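Local coordinates for protein WYL1 (Ruminococcus sp., PDB 6OAW) that probably modulates the RNA-targeting activity of a Type VI-D CRISPR-Cas system as a WYL-domain accessory protein, at residues P27-A32 with V168-A173; D64-A69 with P85-F90. All blocks are in the same frame, centred on the assembly; numbering follows the deposited sequence.

Both contacts lie in the N-terminal, mainly helical part of the chain, ahead of the large antiparallel sheet that begins at strand 205-211, and their centres are about 15 Å apart. Contact 2 is local in sequence, joining helix 55-71 to the loop before helix 92-96, and falls wholly within the span that contact 1 bridges between the junction of strand 23-28 with helix 30-44 and helix 161-172. They meet on that last helix: Asp-171 and Val-168 of contact 1 touch Leu-87, Asn-88 and Ala-89 of contact 2. Helix 161-172 is thus packed between that strand-helix junction and the 85-90 loop, which ties distant parts of the sequence into one compact unit.

Contact 1 (P27-A32 with V168-A173); sequences PLSPSA and VYEDYA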
ATOM      1  N   PRO B  27     -21.278  -1.633  -9.098  1.00 57.39           N
ATOM      2  CA  PRO B  27     -20.954  -0.318  -8.546  1.00 55.99           C
ATOM      3  C   PRO B  27     -19.640  -0.360  -7.748  1.00 52.64           C
ATOM      4  O   PRO B  27     -19.573  -0.972  -6.722  1.00 52.24           O
ATOM      5  CB  PRO B  27     -22.202  -0.004  -7.709  1.00 58.68           C
ATOM      6  CG  PRO B  27     -22.706  -1.363  -7.229  1.00 57.90           C
ATOM      7  CD  PRO B  27     -22.241  -2.368  -8.267  1.00 57.91           C
ATOM      8  N   LEU B  28     -18.604   0.272  -8.292  1.00 51.50           N
ATOM      9  CA  LEU B  28     -17.227   0.299  -7.738  1.00 48.40           C
ATOM     10  C   LEU B  28     -16.947   1.688  -7.199  1.00 45.80           C
ATOM     11  O   LEU B  28     -17.404   2.654  -7.810  1.00 45.10           O
ATOM     12  CB  LEU B  28     -16.243  -0.062  -8.845  1.00 49.14           C
ATOM     13  CG  LEU B  28     -16.335  -1.507  -9.313  1.00 50.47           C
ATOM     14  CD1 LEU B  28     -15.296  -1.792 -10.389  1.00 50.98           C
ATOM     15  CD2 LEU B  28     -16.165  -2.434  -8.127  1.00 50.89           C
ATOM     16  N   SER B  29     -16.259   1.744  -6.058  1.00 44.49           N
ATOM     17  CA  SER B  29     -15.684   2.988  -5.500  1.00 44.12           C
ATOM     18  C   SER B  29     -14.861   3.632  -6.610  1.00 43.71           C
ATOM     19  O   SER B  29     -14.299   2.940  -7.454  1.00 41.78           O
ATOM     20  CB  SER B  29     -14.886   2.724  -4.262  1.00 43.53           C
ATOM     21  OG  SER B  29     -13.700   1.955  -4.519  1.00 44.29           O
ATOM     22  N   PRO B  30     -14.822   4.971  -6.676  1.00 44.45           N
ATOM     23  CA  PRO B  30     -13.924   5.651  -7.601  1.00 45.46           C
ATOM     24  C   PRO B  30     -12.491   5.099  -7.497  1.00 45.01           C
ATOM     25  O   PRO B  30     -11.830   4.962  -8.524  1.00 42.97           O
ATOM     26  CB  PRO B  30     -14.035   7.123  -7.173  1.00 46.56           C
ATOM     27  CG  PRO B  30     -15.436   7.228  -6.537  1.00 46.87           C
ATOM     28  CD  PRO B  30     -15.649   5.889  -5.872  1.00 45.46           C
ATOM     29  N   SER B  31     -12.042   4.739  -6.293  1.00 44.43           N
ATOM     30  CA  SER B  31     -10.622   4.361  -6.061  1.00 44.04           C
ATOM     31  C   SER B  31     -10.354   2.993  -6.686  1.00 43.86           C
ATOM     32  O   SER B  31      -9.384   2.859  -7.425  1.00 45.91           O
ATOM     33  CB  SER B  31     -10.211   4.482  -4.630  1.00 43.06           C
ATOM     34  OG  SER B  31     -10.913   3.587  -3.778  1.00 44.59           O
ATOM     35  N   ALA B  32     -11.247   2.033  -6.492  1.00 44.85           N
ATOM     36  CA  ALA B  32     -11.145   0.689  -7.120  1.00 44.48           C
ATOM     37  C   ALA B  32     -11.227   0.786  -8.651  1.00 44.58           C
ATOM     38  O   ALA B  32     -10.419   0.117  -9.344  1.00 44.99           O
ATOM     39  CB  ALA B  32     -12.193  -0.234  -6.577  1.00 44.25           C
ATOM     40  N   VAL B 168     -15.175  -8.702  -4.892  1.00 44.24           N
ATOM     41  CA  VAL B 168     -13.990  -9.225  -5.622  1.00 43.89           C
ATOM     42  C   VAL B 168     -13.134  -8.042  -6.117  1.00 43.45           C
ATOM     43  O   VAL B 168     -11.914  -8.080  -5.890  1.00 43.84           O
ATOM     44  CB  VAL B 168     -14.406 -10.160  -6.767  1.00 44.25           C
ATOM     45  CG1 VAL B 168     -13.267 -10.399  -7.749  1.00 45.08           C
ATOM     46  CG2 VAL B 168     -14.911 -11.477  -6.235  1.00 44.34           C
ATOM     47  N   TYR B 169     -13.737  -7.034  -6.756  1.00 45.29           N
ATOM     48  CA  TYR B 169     -12.980  -5.978  -7.489  1.00 45.56           C
ATOM     49  C   TYR B 169     -12.496  -4.923  -6.497  1.00 45.35           C
ATOM     50  O   TYR B 169     -11.390  -4.428  -6.709  1.00 44.75           O
ATOM     51  CB  TYR B 169     -13.784  -5.443  -8.682  1.00 46.00           C
ATOM     52  CG  TYR B 169     -14.037  -6.523  -9.702  1.00 46.24           C
ATOM     53  CD1 TYR B 169     -12.987  -7.245 -10.245  1.00 46.31           C
ATOM     54  CD2 TYR B 169     -15.321  -6.918 -10.014  1.00 47.86           C
ATOM     55  CE1 TYR B 169     -13.201  -8.298 -11.122  1.00 47.63           C
ATOM     56  CE2 TYR B 169     -15.557  -7.976 -10.877  1.00 50.34           C
ATOM     57  CZ  TYR B 169     -14.497  -8.671 -11.438  1.00 50.25           C
ATOM     58  OH  TYR B 169     -14.769  -9.696 -12.305  1.00 51.36           O
ATOM     59  N   GLU B 170     -13.266  -4.628  -5.443  1.00 45.85           N
ATOM     60  CA  GLU B 170     -12.803  -3.723  -4.356  1.00 44.75           C
ATOM     61  C   GLU B 170     -11.596  -4.371  -3.672  1.00 42.64           C
ATOM     62  O   GLU B 170     -10.623  -3.644  -3.375  1.00 42.82           O
ATOM     63  CB  GLU B 170     -13.869  -3.416  -3.305  1.00 44.64           C
ATOM     64  CG  GLU B 170     -15.065  -2.670  -3.835  1.00 47.92           C
ATOM     65  CD  GLU B 170     -14.943  -1.174  -4.045  1.00 49.35           C
ATOM     66  OE1 GLU B 170     -13.844  -0.597  -3.828  1.00 48.30           O
ATOM     67  OE2 GLU B 170     -15.964  -0.567  -4.455  1.00 49.89           O
ATOM     68  N   ASP B 171     -11.621  -5.675  -3.439  1.00 41.90           N
ATOM     69  CA  ASP B 171     -10.464  -6.362  -2.799  1.00 42.37           C
ATOM     70  C   ASP B 171      -9.263  -6.376  -3.761  1.00 41.45           C
ATOM     71  O   ASP B 171      -8.148  -6.102  -3.318  1.00 40.32           O
ATOM     72  CB  ASP B 171     -10.775  -7.792  -2.383  1.00 42.38           C
ATOM     73  CG  ASP B 171     -11.481  -7.919  -1.060  1.00 44.99           C
ATOM     74  OD1 ASP B 171     -11.767  -6.873  -0.445  1.00 48.31           O
ATOM     75  OD2 ASP B 171     -11.778  -9.067  -0.700  1.00 45.53           O
ATOM     76  N   TYR B 172      -9.489  -6.695  -5.032  1.00 40.81           N
ATOM     77  CA  TYR B 172      -8.438  -6.633  -6.075  1.00 41.27           C
ATOM     78  C   TYR B 172      -7.691  -5.299  -5.948  1.00 40.56           C
ATOM     79  O   TYR B 172      -6.467  -5.297  -5.754  1.00 40.21           O
ATOM     80  CB  TYR B 172      -9.036  -6.796  -7.471  1.00 41.55           C
ATOM     81  CG  TYR B 172      -8.015  -6.551  -8.545  1.00 41.94           C
ATOM     82  CD1 TYR B 172      -7.077  -7.513  -8.879  1.00 41.32           C
ATOM     83  CD2 TYR B 172      -7.943  -5.310  -9.162  1.00 42.10           C
ATOM     84  CE1 TYR B 172      -6.127  -7.275  -9.855  1.00 42.04           C
ATOM     85  CE2 TYR B 172      -7.010  -5.054 -10.141  1.00 42.72           C
ATOM     86  CZ  TYR B 172      -6.097  -6.036 -10.485  1.00 43.63           C
ATOM     87  OH  TYR B 172      -5.201  -5.726 -11.467  1.00 43.41           O
ATOM     88  N   ALA B 173      -8.444  -4.199  -5.942  1.00 41.73           N
ATOM     89  CA  ALA B 173      -7.926  -2.811  -5.963  1.00 43.21           C
ATOM     90  C   ALA B 173      -7.074  -2.482  -4.744  1.00 43.59           C
ATOM     91  O   ALA B 173      -6.347  -1.470  -4.848  1.00 44.16           O
ATOM     92  CB  ALA B 173      -9.059  -1.831  -6.059  1.00 42.79           C
TER
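Glu-170, on helix 161-172, reaches across to Ser-29, the N-cap of helix 30-44, and its carboxylate grips that helix start with two hydrogen bonds. Ser-29 N gives a nearly straight bond to Glu-170 OE2 (2.8 Å), arriving on the syn side but tilted 21° out of the carboxylate plane. Ser-29 OG donates to the syn lone pair of Glu-170 OE1 at 2.6 Å. The same hydroxyl accepts from Ala-32 N in a capping bond of 3.1 Å, placed for this by a chi1 of 67° that sets OG between the backbone N and the carbonyl carbon. The glutamate chain is bent at chi2 (-79°), which turns the carboxylate toward the serine. Lys-166, one turn earlier on the same helix, makes a salt bridge to OE2 and also bonds Pro-27 O, so the charge has a second partner. The helix start would probably steady the negative charge further. Beside this polar grip, Leu-28 CD2 lies against Tyr-169 CB at 3.9 Å, the two side chains crossing obliquely; the tyrosine ring runs on past the leucine, and its hydroxyl bonds Leu-59 O on helix 55-71. Ala-32 CB also touches the carboxylate, 3.2 Å from Glu-170 OE1. The two segments meet through alanines as well: Ala-173 CB presses on Ala-32 CA at 3.4 Å, a close approach for two carbons.

Contact 2 (D64-A69 with P85-F90); sequences DSAYIA and PLLNAF
The Phe-90 ring lays one face against the backbone of helix 55-71, with Ala-66 C and Tyr-67 CA both above it and offset toward its rim. This is loop-on-helix packing, without hydrogen bonds between the segments: a type I beta turn from Leu-87 to Phe-90, closed by Phe-90 N to Leu-87 O, brings its two end residues to the helix. Tyr-67 CA makes a CH-pi contact, 4.0 Å from the ring centroid and 21° off the normal. Phe-63 and Phe-164 meet the same phenylalanine edge-to-face, so it belongs to an aromatic cluster between helices 55-71 and 161-172. Phe-90 CG stands anti to its carbonyl carbon (chi1 -74°), which directs the ring at the helix. The side chains of Tyr-67 and Phe-90 cross at about a right angle, with Tyr-67 CD1 3.7 Å from Phe-90 CE1, while the tyrosine hydroxyl bonds Asp-149 O. Ala-66 CB, pointing toward the loop, touches both Phe-90 CE2 (3.5 Å) and Leu-87 CD1 (3.7 Å). With an alanine in place of Phe-90, the helix backbone at Ala-66 and Tyr-67 would probably lose its aromatic cover, and Phe-63 and Phe-164 the ring they pack on. One turn further along the helix, Ala-69 meets Leu-86, whose CD2 lies 3.9 Å from Ala-69 CB and 3.6 Å from Ala-69 O.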
ATOM      1  N   ASP B  64     -11.160 -15.077 -12.774  1.00 50.77           N
ATOM      2  CA  ASP B  64     -10.768 -16.477 -13.078  1.00 51.91           C
ATOM      3  C   ASP B  64      -9.541 -16.844 -12.241  1.00 52.03           C
ATOM      4  O   ASP B  64      -9.524 -17.942 -11.602  1.00 50.31           O
ATOM      5  CB  ASP B  64     -10.493 -16.704 -14.566  1.00 55.05           C
ATOM      6  CG  ASP B  64     -11.756 -16.767 -15.415  1.00 57.45           C
ATOM      7  OD1 ASP B  64     -12.847 -16.849 -14.829  1.00 58.00           O
ATOM      8  OD2 ASP B  64     -11.637 -16.716 -16.646  1.00 60.47           O
ATOM      9  N   SER B  65      -8.551 -15.959 -12.214  1.00 49.28           N
ATOM     10  CA  SER B  65      -7.316 -16.185 -11.437  1.00 47.93           C
ATOM     11  C   SER B  65      -7.625 -16.306  -9.946  1.00 44.83           C
ATOM     12  O   SER B  65      -7.152 -17.278  -9.325  1.00 45.74           O
ATOM     13  CB  SER B  65      -6.341 -15.097 -11.738  1.00 47.85           C
ATOM     14  OG  SER B  65      -5.953 -15.227 -13.087  1.00 49.93           O
ATOM     15  N   ALA B  66      -8.336 -15.340  -9.378  1.00 43.07           N
ATOM     16  CA  ALA B  66      -8.619 -15.296  -7.930  1.00 42.58           C
ATOM     17  C   ALA B  66      -9.438 -16.536  -7.547  1.00 43.69           C
ATOM     18  O   ALA B  66      -9.171 -17.114  -6.493  1.00 44.85           O
ATOM     19  CB  ALA B  66      -9.351 -14.024  -7.583  1.00 41.80           C
ATOM     20  N   TYR B  67     -10.395 -16.915  -8.392  1.00 45.28           N
ATOM     21  CA  TYR B  67     -11.355 -18.017  -8.161  1.00 46.51           C
ATOM     22  C   TYR B  67     -10.608 -19.349  -8.124  1.00 48.18           C
ATOM     23  O   TYR B  67     -10.817 -20.150  -7.185  1.00 49.44           O
ATOM     24  CB  TYR B  67     -12.447 -18.070  -9.228  1.00 48.30           C
ATOM     25  CG  TYR B  67     -13.338 -19.274  -9.115  1.00 50.33           C
ATOM     26  CD1 TYR B  67     -13.978 -19.552  -7.915  1.00 50.95           C
ATOM     27  CD2 TYR B  67     -13.526 -20.158 -10.175  1.00 52.44           C
ATOM     28  CE1 TYR B  67     -14.804 -20.659  -7.773  1.00 52.09           C
ATOM     29  CE2 TYR B  67     -14.342 -21.277 -10.046  1.00 53.93           C
ATOM     30  CZ  TYR B  67     -14.983 -21.521  -8.841  1.00 53.75           C
ATOM     31  OH  TYR B  67     -15.787 -22.606  -8.648  1.00 56.63           O
ATOM     32  N   ILE B  68      -9.784 -19.614  -9.122  1.00 49.21           N
ATOM     33  CA  ILE B  68      -9.103 -20.933  -9.250  1.00 50.44           C
ATOM     34  C   ILE B  68      -8.135 -21.117  -8.059  1.00 49.71           C
ATOM     35  O   ILE B  68      -8.033 -22.261  -7.561  1.00 50.32           O
ATOM     36  CB  ILE B  68      -8.431 -21.051 -10.629  1.00 50.95           C
ATOM     37  CG1 ILE B  68      -8.272 -22.496 -11.108  1.00 52.19           C
ATOM     38  CG2 ILE B  68      -7.114 -20.294 -10.635  1.00 51.07           C
ATOM     39  N   ALA B  69      -7.469 -20.059  -7.572  1.00 47.26           N
ATOM     40  CA  ALA B  69      -6.581 -20.172  -6.392  1.00 46.32           C
ATOM     41  C   ALA B  69      -7.430 -20.558  -5.167  1.00 46.62           C
ATOM     42  O   ALA B  69      -6.988 -21.427  -4.356  1.00 47.40           O
ATOM     43  CB  ALA B  69      -5.816 -18.907  -6.149  1.00 45.59           C
ATOM     44  N   PRO B  85      -2.550 -14.721  -5.393  1.00 43.19           N
ATOM     45  CA  PRO B  85      -3.187 -14.184  -4.192  1.00 41.52           C
ATOM     46  C   PRO B  85      -4.563 -14.804  -3.905  1.00 42.24           C
ATOM     47  O   PRO B  85      -5.296 -15.093  -4.847  1.00 43.88           O
ATOM     48  CB  PRO B  85      -3.309 -12.684  -4.472  1.00 40.32           C
ATOM     49  CG  PRO B  85      -2.247 -12.406  -5.503  1.00 41.11           C
ATOM     50  CD  PRO B  85      -2.116 -13.665  -6.332  1.00 42.93           C
ATOM     51  N   LEU B  86      -4.856 -14.987  -2.616  1.00 41.83           N
ATOM     52  CA  LEU B  86      -6.145 -15.479  -2.088  1.00 41.16           C
ATOM     53  C   LEU B  86      -6.924 -14.264  -1.592  1.00 40.13           C
ATOM     54  O   LEU B  86      -6.555 -13.706  -0.584  1.00 38.02           O
ATOM     55  CB  LEU B  86      -5.854 -16.503  -0.987  1.00 43.13           C
ATOM     56  CG  LEU B  86      -5.123 -17.766  -1.464  1.00 44.65           C
ATOM     57  CD1 LEU B  86      -4.579 -18.562  -0.294  1.00 43.99           C
ATOM     58  CD2 LEU B  86      -6.050 -18.650  -2.285  1.00 45.20           C
ATOM     59  N   LEU B  87      -7.907 -13.812  -2.365  1.00 40.91           N
ATOM     60  CA  LEU B  87      -8.712 -12.619  -2.041  1.00 41.05           C
ATOM     61  C   LEU B  87      -9.638 -12.959  -0.880  1.00 40.57           C
ATOM     62  O   LEU B  87     -10.234 -14.049  -0.905  1.00 40.71           O
ATOM     63  CB  LEU B  87      -9.575 -12.216  -3.238  1.00 44.27           C
ATOM     64  CG  LEU B  87      -8.876 -11.592  -4.419  1.00 45.39           C
ATOM     65  CD1 LEU B  87      -9.917 -11.078  -5.395  1.00 48.76           C
ATOM     66  CD2 LEU B  87      -7.966 -10.468  -3.942  1.00 46.54           C
ATOM     67  N   ASN B  88      -9.799 -12.003   0.029  1.00 41.09           N
ATOM     68  CA  ASN B  88     -10.765 -12.013   1.147  1.00 42.64           C
ATOM     69  C   ASN B  88     -12.190 -12.184   0.603  1.00 43.79           C
ATOM     70  O   ASN B  88     -12.973 -12.774   1.327  1.00 46.38           O
ATOM     71  CB  ASN B  88     -10.573 -10.775   2.011  1.00 44.02           C
ATOM     72  CG  ASN B  88      -9.246 -10.816   2.730  1.00 47.46           C
ATOM     73  OD1 ASN B  88      -8.807 -11.884   3.159  1.00 53.35           O
ATOM     74  ND2 ASN B  88      -8.589  -9.675   2.850  1.00 46.68           N
ATOM     75  N   ALA B  89     -12.494 -11.774  -0.636  1.00 43.41           N
ATOM     76  CA  ALA B  89     -13.850 -11.892  -1.227  1.00 44.11           C
ATOM     77  C   ALA B  89     -14.188 -13.349  -1.546  1.00 42.95           C
ATOM     78  O   ALA B  89     -15.398 -13.669  -1.582  1.00 41.62           O
ATOM     79  CB  ALA B  89     -13.990 -11.050  -2.464  1.00 45.48           C
ATOM     80  N   PHE B  90     -13.178 -14.177  -1.818  1.00 41.38           N
ATOM     81  CA  PHE B  90     -13.352 -15.637  -2.007  1.00 43.30           C
ATOM     82  C   PHE B  90     -13.278 -16.317  -0.629  1.00 42.94           C
ATOM     83  O   PHE B  90     -12.467 -15.926   0.212  1.00 40.59           O
ATOM     84  CB  PHE B  90     -12.363 -16.185  -3.038  1.00 43.51           C
ATOM     85  CG  PHE B  90     -12.748 -15.808  -4.446  1.00 46.12           C
ATOM     86  CD1 PHE B  90     -13.722 -16.522  -5.145  1.00 47.10           C
ATOM     87  CD2 PHE B  90     -12.200 -14.677  -5.049  1.00 44.84           C
ATOM     88  CE1 PHE B  90     -14.081 -16.156  -6.437  1.00 48.09           C
ATOM     89  CE2 PHE B  90     -12.566 -14.315  -6.333  1.00 45.61           C
ATOM     90  CZ  PHE B  90     -13.492 -15.054  -7.027  1.00 46.57           C
TER